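Local structure of uncharacterized protein (4QAN) at residues G49-I52 against D53-L57; Q58-F61 against V62-A65; M94-A97 against Y98-F102; A161-E165 against K166-I170. The protein is of unknown function but adopts a cystatin-like fold as a divergent member of the NTF2-like superfamily, and can bind a metal ion, magnesium. All coordinates share one frame; numbering follows the deposited sequence.

Interaction 1 of 4, residues G49-I52 against D53-L57; sequences GCAI and DETAL
Thr55 holds OG1 beside its own backbone N (chi1 -59°), and this turns the hydroxyl back onto the carbonyl of Ala51, one helical turn earlier. Thr55 OG1 donates to Ala51 O at 2.8 Å, in the carbonyl plane and on a lone pair, while Thr55 N reaches the same Ala51 O at 3.2 Å from above that plane. One oxygen is therefore gripped twice by one residue, and the Ala51 methyl lies alongside the hydroxyl, Ala51 CB to Thr55 OG1 3.5 Å. Ala51 is the N-cap of helix 52-58 and the centre of an inverse gamma turn, so the chain bends sharply just before the helix starts. Ala56 N continues the helical pattern to Ile52 O. A valine in place of Thr55 would probably cost Ala51 O its in-plane donor, leaving Thr55 N as the one donor of that residue to Ala51 O. Glu54, bent at chi2 (87°), folds back over the N-cap residue until OE1 lies 3.2 Å from Ala51 CA. A water donates to Glu54 OE1 at 2.7 Å and accepts from Asp53 N at 2.9 Å, serving an amide of the first turn. The other carboxylate oxygen, Glu54 OE2, forms a salt bridge with Lys169.

Interaction 2 of 4, residues Q58-F61 against V62-A65; sequences QINF and VKTA
The Asn60 amide group has the Lys63 side chain alongside it, both pointing the same way, with Lys63 CG 3.2 Å from Asn60 ND2. The Phe61 ring is approached obliquely by the backbone N of Val62, and its CD1 lies 4.4 Å from Val62 CG2. Asn60 sets CG opposite its backbone N (chi1 -174°), which swings OD1 round to the start of the helix. There Asn60 OD1 accepts from Lys63 N at 3.1 Å; the bond is nearly straight at hydrogen (176°), but the donor stands well above the amide plane. This is side-chain N-capping of helix 61-67, with Asn60 as the N-cap. A water adds a second link, donating to Asn60 OD1 and accepting from Val62 N, each at 2.9 Å. With an alanine at Asn60, Lys63 N would probably lose its capping acceptor and the water one of its two holds. The main-chain Asn60 O is also gripped twice, by Thr64 N at 2.9 Å and by Thr64 OG1 at 2.8 Å. Ile59 crosses Thr64 at about a right angle, its CG1 3.3 Å from Thr64 OG1. Beyond the turn, Leu290 and Asn291 of helix 287-296 pack on Val62, and Cys135 touches Thr64.

Interaction 3 of 4, residues M94-A97 against Y98-F102; sequences MTKA and YIEQF
Lys96 and Glu100, one turn apart on helix 87-108, are joined by a salt bridge in which Lys96 NZ donates to Glu100 OE2 at 2.8 Å. The ammonium comes in on the syn side of that oxygen, 30° out of the carboxylate plane, brought there by a lysine chain that runs extended and bends only at its last torsion (chi4 -75°). The second oxygen, Glu100 OE1, takes a hydrogen bond of 2.7 Å from a water that also accepts weakly from Lys96 NZ, so both carboxylate oxygens are served. The backbone amides of Tyr98, Ile99, Glu100 and Gln101 are each satisfied by the carbonyl four residues back, Tyr98 N to Met94 O at 2.9 Å, Gln101 N to Ala97 O at 3.1 Å. Buried polar ends find partners outside the segment: Thr95 OG1 bonds to Ser91 O, Tyr98 OH to His171 O, and the Gln101 amide to Leu173 N and Ser172 OG. On the apolar side, Met94, a selenomethionine, lies side by side with Tyr98, Met94 CE to Tyr98 CE2 4.0 Å, while Thr95 CG2 meets Ile99 CD1 at 4.2 Å. Helices 43-48 and 52-58 pack against this side. The pattern is that of an amphipathic alpha-helix with an i to i+4 salt bridge on its more exposed flank.

Interaction 4 of 4, residues A161-E165 against K166-I170; sequences AVQYE and KNWKI
Strands 161-164 and 167-170 run antiparallel, their directions 148° apart, and are joined by two pairs of backbone hydrogen bonds: Val162 with Lys169, where Val162 N to Lys169 O is 2.7 Å, and Tyr164 with Asn167, where Asn167 N to Tyr164 O is 2.9 Å. Between these pairs, Gln163 and Trp168 face each other as a non-hydrogen-bonded pair, and their side chains share a face of the sheet with Ala161 and Ile170. Gln163 lays its CB over the six-membered ring of Trp168, 3.5 Å from the centroid and only 6° off the ring normal, a CH-pi contact. Its chain then runs extended, with CG opposite the backbone N, and carries the amide past the indole, the two planes 37° apart. Gln163 NE2 stops 3.2 Å from Trp168 NE1, but both are donors, so the approach is packing without a hydrogen bond. Farther along the ring, Ala161 CB touches Trp168 CE3 at 4.0 Å, and Ile170 CD1 reaches the same methyl at 4.2 Å. Trp168 is buried further by Ala30 of helix 27-39 and by Ser142 of strand 140-150. Val162, Tyr164 and Lys169 share the other face, where the hydroxyl of Tyr164 bonds to Leu136 O. Glu165 and Lys166 occupy the corner, both with positive phi. This is a beta hairpin with a two-residue loop, Glu165-Lys166, in a type I' turn from Tyr164 to Asn167; it lies in the antiparallel sheet that also holds strands 116-122 and 140-150, consistent with the cystatin-like fold of the protein.

Overall arrangement
Interactions 1 and 2 follow directly in sequence, their centres 14 Å apart, and cap two successive short helices. Interaction 1 touches both the helix of interaction 3 and the hairpin of interaction 4: Cys50 SG lies 3.5 Å from Tyr98 CD1 and Thr55 CG2 3.5 Å from Met94 CE in interaction 3, while toward interaction 4 Gly49 O is 3.0 Å from Ile170 N, a probable hydrogen bond that brings the loop to the hairpin edge. Interaction 2 touches interaction 4 through Gln58 CB and Tyr164 CE1 at 3.6 Å, but does not touch interaction 3, whose centre is about 19 Å away. All four lie away from the magnesium-binding Ser360.

Interaction 1 of 4, residues G49-I52 against D53-L57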
loop_
_atom_site.group_PDB
_atom_site.type_symbol
_atom_site.label_atom_id
_atom_site.label_comp_id
_atom_site.label_asym_id
_atom_site.label_seq_id
_atom_site.Cartn_x
_atom_site.Cartn_y
_atom_site.Cartn_z
ATOM N N GLY A 49 6.862 2.779 -13.629
ATOM C CA GLY A 49 8.126 3.455 -13.406
ATOM C C GLY A 49 8.536 3.635 -11.959
ATOM O O GLY A 49 9.640 4.120 -11.690
ATOM N N CYS A 50 7.645 3.285 -11.029
ATOM C CA CYS A 50 7.931 3.361 -9.604
ATOM C C CYS A 50 8.562 2.067 -9.101
ATOM O O CYS A 50 8.361 1.005 -9.680
ATOM C CB CYS A 50 6.638 3.637 -8.817
ATOM S SG CYS A 50 5.758 5.151 -9.297
ATOM N N ALA A 51 9.292 2.151 -7.994
ATOM C CA ALA A 51 9.983 0.987 -7.433
ATOM C C ALA A 51 9.083 0.219 -6.449
ATOM O O ALA A 51 9.434 0.054 -5.283
ATOM C CB ALA A 51 11.269 1.430 -6.745
ATOM N N ILE A 52 7.941 -0.271 -6.932
ATOM C CA ILE A 52 6.979 -0.946 -6.075
ATOM C C ILE A 52 7.504 -2.308 -5.570
ATOM O O ILE A 52 7.576 -2.525 -4.353
ATOM C CB ILE A 52 5.585 -1.080 -6.739
ATOM C CG1 ILE A 52 4.989 0.315 -6.978
ATOM C CG2 ILE A 52 4.645 -1.862 -5.833
ATOM C CD1 ILE A 52 3.805 0.362 -7.924
ATOM N N ASP A 53 7.842 -3.214 -6.485
ATOM C CA ASP A 53 8.305 -4.552 -6.094
ATOM C C ASP A 53 9.712 -4.521 -5.484
ATOM O O ASP A 53 10.014 -5.269 -4.565
ATOM C CB ASP A 53 8.289 -5.520 -7.281
ATOM C CG ASP A 53 6.895 -5.812 -7.793
ATOM O OD1 ASP A 53 5.926 -5.772 -7.009
ATOM O OD2 ASP A 53 6.771 -6.093 -9.002
ATOM N N GLU A 54 10.566 -3.653 -6.001
ATOM C CA GLU A 54 11.961 -3.625 -5.587
ATOM C C GLU A 54 12.051 -3.095 -4.153
ATOM O O GLU A 54 12.652 -3.732 -3.298
ATOM C CB GLU A 54 12.818 -2.795 -6.555
ATOM C CG GLU A 54 12.755 -3.236 -8.017
ATOM C CD GLU A 54 11.614 -2.597 -8.805
ATOM O OE1 GLU A 54 10.677 -2.046 -8.181
ATOM O OE2 GLU A 54 11.668 -2.640 -10.058
ATOM N N THR A 55 11.418 -1.961 -3.881
ATOM C CA THR A 55 11.366 -1.433 -2.515
ATOM C C THR A 55 10.693 -2.440 -1.582
ATOM O O THR A 55 11.212 -2.743 -0.509
ATOM C CB THR A 55 10.621 -0.089 -2.453
ATOM O OG1 THR A 55 11.284 0.868 -3.289
ATOM C CG2 THR A 55 10.553 0.448 -1.025
ATOM N N ALA A 56 9.546 -2.973 -1.991
ATOM C CA ALA A 56 8.794 -3.892 -1.126
ATOM C C ALA A 56 9.625 -5.122 -0.690
ATOM O O ALA A 56 9.554 -5.542 0.457
ATOM C CB ALA A 56 7.505 -4.334 -1.804
ATOM N N LEU A 57 10.424 -5.668 -1.596
ATOM C CA LEU A 57 11.257 -6.839 -1.292
ATOM C C LEU A 57 12.618 -6.532 -0.628
ATOM O O LEU A 57 13.195 -7.419 0.006
ATOM C CB LEU A 57 11.482 -7.658 -2.562
ATOM C CG LEU A 57 10.202 -8.222 -3.197
ATOM C CD1 LEU A 57 10.470 -8.687 -4.628
ATOM C CD2 LEU A 57 9.633 -9.349 -2.352
HETATM O O HOH W 1 8.159 -2.270 -9.198
#

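Interaction 2 of 4, residues Q58-F61 against V62-A65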
loop_
_atom_site.group_PDB
_atom_site.type_symbol
_atom_site.label_atom_id
_atom_site.label_comp_id
_atom_site.label_asym_id
_atom_site.label_seq_id
_atom_site.Cartn_x
_atom_site.Cartn_y
_atom_site.Cartn_z
ATOM N N GLN A 58 13.094 -5.285 -0.728
ATOM C CA GLN A 58 14.465 -4.921 -0.328
ATOM C C GLN A 58 14.592 -3.943 0.847
ATOM O O GLN A 58 15.625 -3.924 1.522
ATOM C CB GLN A 58 15.208 -4.309 -1.522
ATOM C CG GLN A 58 15.234 -5.175 -2.766
ATOM C CD GLN A 58 16.082 -6.399 -2.569
ATOM O OE1 GLN A 58 17.309 -6.306 -2.514
ATOM N NE2 GLN A 58 15.440 -7.558 -2.449
ATOM N N ILE A 59 13.569 -3.125 1.081
ATOM C CA ILE A 59 13.674 -2.061 2.073
ATOM C C ILE A 59 14.209 -2.542 3.433
ATOM O O ILE A 59 13.802 -3.583 3.933
ATOM C CB ILE A 59 12.338 -1.301 2.260
ATOM C CG1 ILE A 59 12.576 -0.021 3.067
ATOM C CG2 ILE A 59 11.291 -2.178 2.939
ATOM C CD1 ILE A 59 11.530 1.041 2.848
ATOM N N ASN A 60 15.119 -1.758 4.012
ATOM C CA ASN A 60 15.726 -2.046 5.308
ATOM C C ASN A 60 14.879 -1.451 6.419
ATOM O O ASN A 60 14.862 -0.230 6.615
ATOM C CB ASN A 60 17.141 -1.467 5.359
ATOM C CG ASN A 60 17.906 -1.851 6.625
ATOM O OD1 ASN A 60 17.343 -1.987 7.718
ATOM N ND2 ASN A 60 19.216 -1.987 6.481
ATOM N N PHE A 61 14.192 -2.329 7.142
ATOM C CA PHE A 61 13.273 -1.951 8.206
ATOM C C PHE A 61 13.943 -1.047 9.231
ATOM O O PHE A 61 13.476 0.064 9.483
ATOM C CB PHE A 61 12.735 -3.221 8.880
ATOM C CG PHE A 61 11.758 -2.965 9.979
ATOM C CD1 PHE A 61 12.196 -2.703 11.274
ATOM C CD2 PHE A 61 10.403 -3.009 9.739
ATOM C CE1 PHE A 61 11.299 -2.469 12.301
ATOM C CE2 PHE A 61 9.492 -2.775 10.766
ATOM C CZ PHE A 61 9.943 -2.503 12.047
ATOM N N VAL A 62 15.044 -1.530 9.808
ATOM C CA VAL A 62 15.753 -0.815 10.874
ATOM C C VAL A 62 16.200 0.566 10.424
ATOM O O VAL A 62 15.900 1.568 11.081
ATOM C CB VAL A 62 16.978 -1.613 11.389
ATOM C CG1 VAL A 62 17.914 -0.726 12.198
ATOM C CG2 VAL A 62 16.528 -2.791 12.238
ATOM N N LYS A 63 16.918 0.624 9.308
ATOM C CA LYS A 63 17.449 1.902 8.824
ATOM C C LYS A 63 16.346 2.898 8.480
ATOM O O LYS A 63 16.425 4.069 8.836
ATOM C CB LYS A 63 18.360 1.688 7.608
ATOM C CG LYS A 63 19.624 0.892 7.904
ATOM C CD LYS A 63 20.599 1.653 8.793
ATOM C CE LYS A 63 21.485 0.704 9.596
ATOM N NZ LYS A 63 22.075 1.354 10.800
ATOM N N THR A 64 15.317 2.421 7.792
ATOM C CA THR A 64 14.191 3.259 7.413
ATOM C C THR A 64 13.492 3.823 8.649
ATOM O O THR A 64 13.118 4.998 8.676
ATOM C CB THR A 64 13.202 2.485 6.527
ATOM O OG1 THR A 64 13.861 2.076 5.323
ATOM C CG2 THR A 64 12.028 3.332 6.160
ATOM N N ALA A 65 13.351 3.009 9.685
ATOM C CA ALA A 65 12.708 3.470 10.917
ATOM C C ALA A 65 13.533 4.566 11.607
ATOM O O ALA A 65 12.980 5.508 12.177
ATOM C CB ALA A 65 12.475 2.304 11.866
HETATM O O HOH W 2 16.289 -4.058 9.370
#

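Interaction 3 of 4, residues M94-A97 against Y98-F102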
loop_
_atom_site.group_PDB
_atom_site.type_symbol
_atom_site.label_atom_id
_atom_site.label_comp_id
_atom_site.label_asym_id
_atom_site.label_seq_id
_atom_site.Cartn_x
_atom_site.Cartn_y
_atom_site.Cartn_z
HETATM N N MSE A 94 1.788 0.627 -1.067
HETATM C CA MSE A 94 2.764 1.412 -1.808
HETATM C C MSE A 94 2.129 1.989 -3.038
HETATM O O MSE A 94 2.295 3.170 -3.321
HETATM C CB MSE A 94 3.961 0.551 -2.177
HETATM C CG MSE A 94 4.832 0.305 -0.945
HETATM SE SE MSE A 94 6.512 -0.509 -1.551
HETATM C CE MSE A 94 7.316 1.211 -2.055
ATOM N N THR A 95 1.367 1.163 -3.747
ATOM C CA THR A 95 0.631 1.580 -4.937
ATOM C C THR A 95 -0.292 2.776 -4.631
ATOM O O THR A 95 -0.273 3.772 -5.342
ATOM C CB THR A 95 -0.143 0.382 -5.545
ATOM O OG1 THR A 95 0.773 -0.676 -5.819
ATOM C CG2 THR A 95 -0.821 0.750 -6.851
ATOM N N LYS A 96 -1.042 2.717 -3.535
ATOM C CA LYS A 96 -1.843 3.876 -3.115
ATOM C C LYS A 96 -0.984 5.127 -2.889
ATOM O O LYS A 96 -1.331 6.212 -3.351
ATOM C CB LYS A 96 -2.628 3.549 -1.858
ATOM C CG LYS A 96 -3.380 4.724 -1.225
ATOM C CD LYS A 96 -3.834 4.290 0.145
ATOM C CE LYS A 96 -4.952 5.157 0.681
ATOM N NZ LYS A 96 -4.460 6.483 1.127
ATOM N N ALA A 97 0.149 4.965 -2.204
ATOM C CA ALA A 97 1.017 6.097 -1.893
ATOM C C ALA A 97 1.531 6.738 -3.175
ATOM O O ALA A 97 1.543 7.962 -3.273
ATOM C CB ALA A 97 2.179 5.674 -0.994
ATOM N N TYR A 98 1.905 5.916 -4.160
ATOM C CA TYR A 98 2.345 6.434 -5.467
ATOM C C TYR A 98 1.232 7.146 -6.264
ATOM O O TYR A 98 1.486 8.151 -6.924
ATOM C CB TYR A 98 2.975 5.334 -6.325
ATOM C CG TYR A 98 4.393 4.983 -5.928
ATOM C CD1 TYR A 98 5.383 5.946 -5.929
ATOM C CD2 TYR A 98 4.741 3.686 -5.555
ATOM C CE1 TYR A 98 6.681 5.641 -5.574
ATOM C CE2 TYR A 98 6.044 3.361 -5.195
ATOM C CZ TYR A 98 7.015 4.348 -5.200
ATOM O OH TYR A 98 8.319 4.063 -4.845
ATOM N N ILE A 99 0.008 6.631 -6.183
ATOM C CA ILE A 99 -1.128 7.266 -6.833
ATOM C C ILE A 99 -1.299 8.665 -6.267
ATOM O O ILE A 99 -1.525 9.611 -7.002
ATOM C CB ILE A 99 -2.430 6.434 -6.701
ATOM C CG1 ILE A 99 -2.297 5.153 -7.541
ATOM C CG2 ILE A 99 -3.631 7.230 -7.201
ATOM C CD1 ILE A 99 -3.311 4.062 -7.260
ATOM N N GLU A 100 -1.165 8.790 -4.957
ATOM C CA GLU A 100 -1.322 10.074 -4.310
ATOM C C GLU A 100 -0.226 11.062 -4.640
ATOM O O GLU A 100 -0.504 12.243 -4.792
ATOM C CB GLU A 100 -1.460 9.891 -2.821
ATOM C CG GLU A 100 -2.813 9.317 -2.517
ATOM C CD GLU A 100 -2.922 8.814 -1.123
ATOM O OE1 GLU A 100 -1.862 8.575 -0.510
ATOM O OE2 GLU A 100 -4.074 8.653 -0.661
ATOM N N GLN A 101 1.007 10.588 -4.793
ATOM C CA GLN A 101 2.064 11.448 -5.304
ATOM C C GLN A 101 1.691 11.920 -6.701
ATOM O O GLN A 101 1.749 13.110 -6.985
ATOM C CB GLN A 101 3.404 10.730 -5.348
ATOM C CG GLN A 101 3.935 10.377 -3.977
ATOM C CD GLN A 101 5.438 10.283 -3.931
ATOM O OE1 GLN A 101 6.077 9.845 -4.889
ATOM N NE2 GLN A 101 6.018 10.706 -2.811
ATOM N N PHE A 102 1.290 10.979 -7.557
ATOM C CA PHE A 102 0.923 11.300 -8.922
ATOM C C PHE A 102 -0.192 12.349 -8.942
ATOM O O PHE A 102 -0.083 13.359 -9.619
ATOM C CB PHE A 102 0.489 10.033 -9.647
ATOM C CG PHE A 102 0.160 10.243 -11.091
ATOM C CD1 PHE A 102 1.160 10.243 -12.047
ATOM C CD2 PHE A 102 -1.161 10.424 -11.498
ATOM C CE1 PHE A 102 0.851 10.421 -13.381
ATOM C CE2 PHE A 102 -1.477 10.603 -12.827
ATOM C CZ PHE A 102 -0.470 10.597 -13.771
HETATM O O HOH W 3 -1.011 6.495 1.052
#

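Interaction 4 of 4, residues A161-E165 against K166-I170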
loop_
_atom_site.group_PDB
_atom_site.type_symbol
_atom_site.label_atom_id
_atom_site.label_comp_id
_atom_site.label_asym_id
_atom_site.label_seq_id
_atom_site.Cartn_x
_atom_site.Cartn_y
_atom_site.Cartn_z
ATOM N N ALA A 161 15.397 8.794 -7.230
ATOM C CA ALA A 161 15.559 7.650 -8.120
ATOM C C ALA A 161 16.419 6.610 -7.441
ATOM O O ALA A 161 17.366 6.947 -6.731
ATOM C CB ALA A 161 16.210 8.085 -9.418
ATOM N N VAL A 162 16.104 5.342 -7.672
ATOM C CA VAL A 162 16.805 4.253 -6.995
ATOM C C VAL A 162 17.256 3.196 -7.997
ATOM O O VAL A 162 16.589 2.974 -9.002
ATOM C CB VAL A 162 15.946 3.662 -5.848
ATOM C CG1 VAL A 162 14.705 2.949 -6.370
ATOM C CG2 VAL A 162 16.780 2.738 -4.978
ATOM N N GLN A 163 18.419 2.594 -7.742
ATOM C CA GLN A 163 18.920 1.500 -8.567
ATOM C C GLN A 163 18.969 0.186 -7.784
ATOM O O GLN A 163 19.488 0.132 -6.651
ATOM C CB GLN A 163 20.318 1.812 -9.111
ATOM C CG GLN A 163 20.727 0.903 -10.264
ATOM C CD GLN A 163 22.212 0.988 -10.587
ATOM O OE1 GLN A 163 23.058 0.895 -9.697
ATOM N NE2 GLN A 163 22.535 1.157 -11.866
ATOM N N TYR A 164 18.409 -0.858 -8.395
ATOM C CA TYR A 164 18.560 -2.224 -7.916
ATOM C C TYR A 164 18.982 -3.083 -9.093
ATOM O O TYR A 164 18.376 -3.009 -10.158
ATOM C CB TYR A 164 17.253 -2.779 -7.374
ATOM C CG TYR A 164 16.673 -2.074 -6.175
ATOM C CD1 TYR A 164 16.994 -2.469 -4.878
ATOM C CD2 TYR A 164 15.767 -1.039 -6.338
ATOM C CE1 TYR A 164 16.430 -1.836 -3.775
ATOM C CE2 TYR A 164 15.207 -0.398 -5.249
ATOM C CZ TYR A 164 15.533 -0.800 -3.970
ATOM O OH TYR A 164 14.950 -0.145 -2.899
ATOM N N GLU A 165 20.010 -3.901 -8.884
ATOM C CA GLU A 165 20.531 -4.809 -9.908
ATOM C C GLU A 165 20.700 -4.123 -11.261
ATOM O O GLU A 165 20.329 -4.664 -12.306
ATOM C CB GLU A 165 19.637 -6.046 -10.025
ATOM C CG GLU A 165 19.357 -6.706 -8.683
ATOM C CD GLU A 165 19.253 -8.218 -8.765
ATOM O OE1 GLU A 165 20.306 -8.884 -8.898
ATOM O OE2 GLU A 165 18.118 -8.741 -8.670
ATOM N N LYS A 166 21.275 -2.925 -11.223
ATOM C CA LYS A 166 21.650 -2.180 -12.428
ATOM C C LYS A 166 20.449 -1.607 -13.192
ATOM O O LYS A 166 20.583 -1.221 -14.345
ATOM C CB LYS A 166 22.519 -3.050 -13.353
ATOM C CG LYS A 166 23.402 -4.064 -12.623
ATOM C CD LYS A 166 24.625 -4.475 -13.426
ATOM C CE LYS A 166 25.876 -3.801 -12.885
ATOM N NZ LYS A 166 27.082 -4.147 -13.683
ATOM N N ASN A 167 19.282 -1.543 -12.547
ATOM C CA ASN A 167 18.072 -1.011 -13.186
ATOM C C ASN A 167 17.450 0.078 -12.341
ATOM O O ASN A 167 17.217 -0.124 -11.152
ATOM C CB ASN A 167 17.039 -2.112 -13.371
ATOM C CG ASN A 167 17.477 -3.159 -14.364
ATOM O OD1 ASN A 167 18.203 -2.871 -15.320
ATOM N ND2 ASN A 167 17.030 -4.387 -14.149
ATOM N N TRP A 168 17.156 1.216 -12.958
ATOM C CA TRP A 168 16.644 2.372 -12.221
ATOM C C TRP A 168 15.125 2.429 -12.164
ATOM O O TRP A 168 14.432 2.008 -13.089
ATOM C CB TRP A 168 17.177 3.665 -12.826
ATOM C CG TRP A 168 18.642 3.834 -12.597
ATOM C CD1 TRP A 168 19.660 3.402 -13.395
ATOM C CD2 TRP A 168 19.252 4.474 -11.477
ATOM N NE1 TRP A 168 20.869 3.740 -12.843
ATOM C CE2 TRP A 168 20.646 4.399 -11.662
ATOM C CE3 TRP A 168 18.749 5.116 -10.334
ATOM C CZ2 TRP A 168 21.546 4.939 -10.753
ATOM C CZ3 TRP A 168 19.645 5.652 -9.431
ATOM C CH2 TRP A 168 21.030 5.558 -9.645
ATOM N N LYS A 169 14.621 2.944 -11.046
ATOM C CA LYS A 169 13.227 3.318 -10.926
ATOM C C LYS A 169 13.076 4.512 -9.997
ATOM O O LYS A 169 13.986 4.856 -9.246
ATOM C CB LYS A 169 12.390 2.132 -10.440
ATOM C CG LYS A 169 12.171 1.074 -11.516
ATOM C CD LYS A 169 10.835 0.391 -11.357
ATOM C CE LYS A 169 10.658 -0.702 -12.385
ATOM N NZ LYS A 169 9.504 -1.546 -11.994
ATOM N N ILE A 170 11.924 5.163 -10.064
ATOM C CA ILE A 170 11.651 6.275 -9.174
ATOM C C ILE A 170 11.136 5.734 -7.852
ATOM O O ILE A 170 10.102 5.092 -7.829
ATOM C CB ILE A 170 10.580 7.204 -9.753
ATOM C CG1 ILE A 170 11.035 7.765 -11.103
ATOM C CG2 ILE A 170 10.246 8.313 -8.761
ATOM C CD1 ILE A 170 12.404 8.407 -11.094
#